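PDB 3NRE: aldose 1-epimerase from Escherichia coli, which probably interconverts the alpha and beta anomers of aldose sugars, as mutarotases of the galactose mutarotase family do. Local coordinates for residues G85-Q93 with L104-Y115. Residues are numbered along the deposited sequence; the frame is centred on the assembly and turned at random.
Sequences GDGWLGEWQ and LVYEHRSGVYHY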
# COMPACT_ATOMS: atom_id res chain seq x y z
N GLY A 85 9.89 -1.62 -2.31
CA GLY A 85 10.82 -0.58 -1.90
C GLY A 85 11.53 -0.87 -0.59
O GLY A 85 11.62 -2.02 -0.16
N ASP A 86 12.03 0.19 0.06
CA ASP A 86 12.79 0.04 1.31
C ASP A 86 12.10 0.61 2.54
O ASP A 86 12.50 0.30 3.64
CB ASP A 86 14.16 0.70 1.20
CG ASP A 86 14.74 0.58 -0.20
OD1 ASP A 86 15.16 -0.56 -0.61
OD2 ASP A 86 14.73 1.65 -0.89
N GLY A 87 11.15 1.50 2.35
CA GLY A 87 10.54 2.17 3.48
C GLY A 87 9.97 1.24 4.53
O GLY A 87 10.22 1.39 5.74
N TRP A 88 9.22 0.26 4.05
CA TRP A 88 8.60 -0.71 4.95
C TRP A 88 9.57 -1.54 5.80
O TRP A 88 9.13 -2.18 6.75
CB TRP A 88 7.65 -1.64 4.17
CG TRP A 88 8.32 -2.58 3.18
CD1 TRP A 88 9.29 -2.28 2.25
CD2 TRP A 88 8.02 -3.96 3.01
NE1 TRP A 88 9.59 -3.42 1.52
CE2 TRP A 88 8.84 -4.46 1.98
CE3 TRP A 88 7.10 -4.82 3.61
CZ2 TRP A 88 8.76 -5.77 1.54
CZ3 TRP A 88 7.03 -6.13 3.18
CH2 TRP A 88 7.87 -6.61 2.17
N LEU A 89 10.86 -1.59 5.43
CA LEU A 89 11.87 -2.35 6.11
C LEU A 89 12.82 -1.48 6.97
O LEU A 89 13.69 -2.01 7.65
CB LEU A 89 12.71 -3.13 5.10
CG LEU A 89 11.92 -4.07 4.18
CD1 LEU A 89 12.90 -4.72 3.19
CD2 LEU A 89 11.21 -5.09 5.02
N GLY A 90 12.70 -0.19 6.84
CA GLY A 90 13.66 0.75 7.49
C GLY A 90 13.15 1.31 8.79
O GLY A 90 11.94 1.22 9.12
N GLU A 91 14.04 1.88 9.56
CA GLU A 91 13.65 2.54 10.79
C GLU A 91 13.49 4.04 10.55
O GLU A 91 14.41 4.70 10.04
CB GLU A 91 14.66 2.28 11.90
CG GLU A 91 14.71 0.84 12.39
CD GLU A 91 15.51 0.74 13.68
OE1 GLU A 91 14.97 1.14 14.74
OE2 GLU A 91 16.68 0.29 13.61
N TRP A 92 12.32 4.58 10.89
CA TRP A 92 11.99 5.98 10.62
C TRP A 92 12.23 6.81 11.87
O TRP A 92 12.34 6.25 12.99
CB TRP A 92 10.54 6.10 10.19
CG TRP A 92 10.19 5.39 8.88
CD1 TRP A 92 10.42 4.07 8.56
CD2 TRP A 92 9.54 5.98 7.74
NE1 TRP A 92 9.94 3.82 7.30
CE2 TRP A 92 9.41 4.97 6.76
CE3 TRP A 92 9.06 7.27 7.43
CZ2 TRP A 92 8.81 5.19 5.53
CZ3 TRP A 92 8.51 7.50 6.21
CH2 TRP A 92 8.34 6.44 5.28
N GLN A 93 12.30 8.14 11.69
CA GLN A 93 12.47 9.07 12.79
C GLN A 93 11.26 9.96 12.87
O GLN A 93 10.78 10.47 11.87
CB GLN A 93 13.73 9.90 12.56
CG GLN A 93 15.05 9.16 12.86
CD GLN A 93 15.48 8.15 11.78
OE1 GLN A 93 15.73 6.97 12.10
NE2 GLN A 93 15.57 8.61 10.49
N LEU A 104 6.79 11.22 10.28
CA LEU A 104 7.99 10.43 10.32
C LEU A 104 8.78 10.63 9.02
O LEU A 104 8.20 10.87 7.95
CB LEU A 104 7.64 8.95 10.37
CG LEU A 104 6.68 8.47 11.45
CD1 LEU A 104 6.36 6.97 11.30
CD2 LEU A 104 7.24 8.76 12.84
N VAL A 105 10.09 10.47 9.11
CA VAL A 105 10.98 10.57 7.95
C VAL A 105 11.94 9.37 7.90
O VAL A 105 12.32 8.79 8.92
CB VAL A 105 11.72 11.89 7.92
CG1 VAL A 105 10.74 13.07 7.93
CG2 VAL A 105 12.66 12.01 9.09
N TYR A 106 12.30 8.97 6.69
CA TYR A 106 13.27 7.92 6.45
C TYR A 106 14.19 8.38 5.32
O TYR A 106 13.70 8.94 4.35
CB TYR A 106 12.55 6.63 6.06
CG TYR A 106 13.45 5.49 5.65
CD1 TYR A 106 14.35 4.92 6.54
CD2 TYR A 106 13.45 5.01 4.35
CE1 TYR A 106 15.21 3.86 6.14
CE2 TYR A 106 14.30 3.96 3.96
CZ TYR A 106 15.19 3.40 4.85
OH TYR A 106 16.02 2.40 4.44
N GLU A 107 15.49 8.16 5.50
CA GLU A 107 16.53 8.43 4.49
C GLU A 107 17.19 7.13 4.07
O GLU A 107 17.58 6.31 4.92
CB GLU A 107 17.62 9.35 5.06
CG GLU A 107 17.14 10.69 5.58
CD GLU A 107 18.29 11.59 6.02
OE1 GLU A 107 18.03 12.72 6.43
OE2 GLU A 107 19.46 11.16 5.92
N HIS A 108 17.29 6.91 2.76
CA HIS A 108 17.89 5.70 2.18
C HIS A 108 19.08 6.07 1.32
O HIS A 108 18.94 6.92 0.46
CB HIS A 108 16.88 4.95 1.34
CG HIS A 108 17.29 3.55 1.05
ND1 HIS A 108 17.16 2.54 1.98
CD2 HIS A 108 17.88 2.99 -0.03
CE1 HIS A 108 17.61 1.40 1.47
NE2 HIS A 108 18.08 1.65 0.25
N ARG A 109 20.23 5.46 1.58
CA ARG A 109 21.49 5.75 0.88
C ARG A 109 22.26 4.45 0.56
O ARG A 109 23.47 4.36 0.73
CB ARG A 109 22.37 6.79 1.62
CG ARG A 109 22.02 7.05 3.07
N SER A 110 21.54 3.47 0.05
CA SER A 110 22.13 2.25 -0.49
C SER A 110 21.27 1.74 -1.62
O SER A 110 20.17 2.20 -1.84
CB SER A 110 22.29 1.19 0.61
OG SER A 110 21.10 1.03 1.32
N GLY A 111 21.78 0.76 -2.36
CA GLY A 111 21.03 0.23 -3.48
C GLY A 111 20.91 1.19 -4.64
O GLY A 111 21.74 2.09 -4.83
N VAL A 112 19.87 0.96 -5.44
CA VAL A 112 19.68 1.64 -6.73
C VAL A 112 19.18 3.10 -6.48
O VAL A 112 19.70 4.03 -7.08
CB VAL A 112 18.71 0.89 -7.63
CG1 VAL A 112 18.28 1.72 -8.82
CG2 VAL A 112 19.34 -0.39 -8.10
N TYR A 113 18.18 3.25 -5.62
CA TYR A 113 17.54 4.53 -5.31
C TYR A 113 18.05 5.11 -3.98
O TYR A 113 18.03 4.42 -2.93
CB TYR A 113 16.04 4.36 -5.19
CG TYR A 113 15.27 4.09 -6.46
CD1 TYR A 113 15.29 2.84 -7.07
CD2 TYR A 113 14.44 5.05 -7.00
CE1 TYR A 113 14.51 2.59 -8.20
CE2 TYR A 113 13.69 4.82 -8.10
CZ TYR A 113 13.72 3.57 -8.71
OH TYR A 113 12.95 3.39 -9.84
N HIS A 114 18.49 6.37 -4.01
CA HIS A 114 18.80 7.12 -2.80
C HIS A 114 17.73 8.21 -2.68
O HIS A 114 17.42 8.90 -3.66
CB HIS A 114 20.19 7.79 -2.87
CG HIS A 114 21.33 6.81 -2.84
ND1 HIS A 114 22.64 7.22 -2.68
CD2 HIS A 114 21.35 5.46 -2.94
CE1 HIS A 114 23.42 6.15 -2.70
NE2 HIS A 114 22.67 5.08 -2.85
N TYR A 115 17.19 8.40 -1.48
CA TYR A 115 16.07 9.32 -1.31
C TYR A 115 15.79 9.58 0.16
O TYR A 115 16.35 8.91 1.06
CB TYR A 115 14.78 8.78 -1.97
CG TYR A 115 14.42 7.43 -1.43
CD1 TYR A 115 13.66 7.31 -0.26
CD2 TYR A 115 14.89 6.25 -2.03
CE1 TYR A 115 13.35 6.08 0.26
CE2 TYR A 115 14.60 5.03 -1.51
CZ TYR A 115 13.83 4.94 -0.37
OH TYR A 115 13.53 3.74 0.22
O HOH W 1 15.00 -0.07 4.53
O HOH W 2 17.88 -0.76 -1.54
O HOH W 3 16.81 1.84 -2.92
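Asp86 meets Tyr115 and His108 through its carboxylate. OD2 accepts a hydrogen bond from Tyr115 OH (2.7 Å) on the anti lone pair, carboxylate and phenol ring nearly coplanar, while the carboxylate lies flat over a face of the His108 imidazole, the planes 2° apart. OD1 is held by Tyr82 OH and a water that also meets His108 NE2. Another water links Asp86 O to Tyr106 OH, which shares a 2.7 Å hydrogen bond with His108 ND1. A chi1 of 174° turns the Tyr106 ring toward the loop, where CE1 meets Gly90 CA at 3.7 Å. Gln93 and Val105 form an antiparallel hydrogen-bonded pair, Gln93 N to Val105 O and Val105 N to Gln93 O. Here the loop enters outermost strand 93-97, paired with 101-109 and through it with 114-123, in an all-beta fold consistent with galactose mutarotases. Apolar contact centres on Trp92: Tyr106 CB makes a CH-pi contact over its six-membered ring, 3.6 Å from the centroid, and Leu104 CB approaches CE3 at 3.7 Å. Trp92 NE1 bonds Gly87 O at 2.9 Å, helping hold the indole's rotation; Gly90 N reaches that oxygen from the opposite face. Shortening Trp92 to alanine is likely to leave Tyr106 CB without its aromatic partner and Gly87 O without the indole N-H.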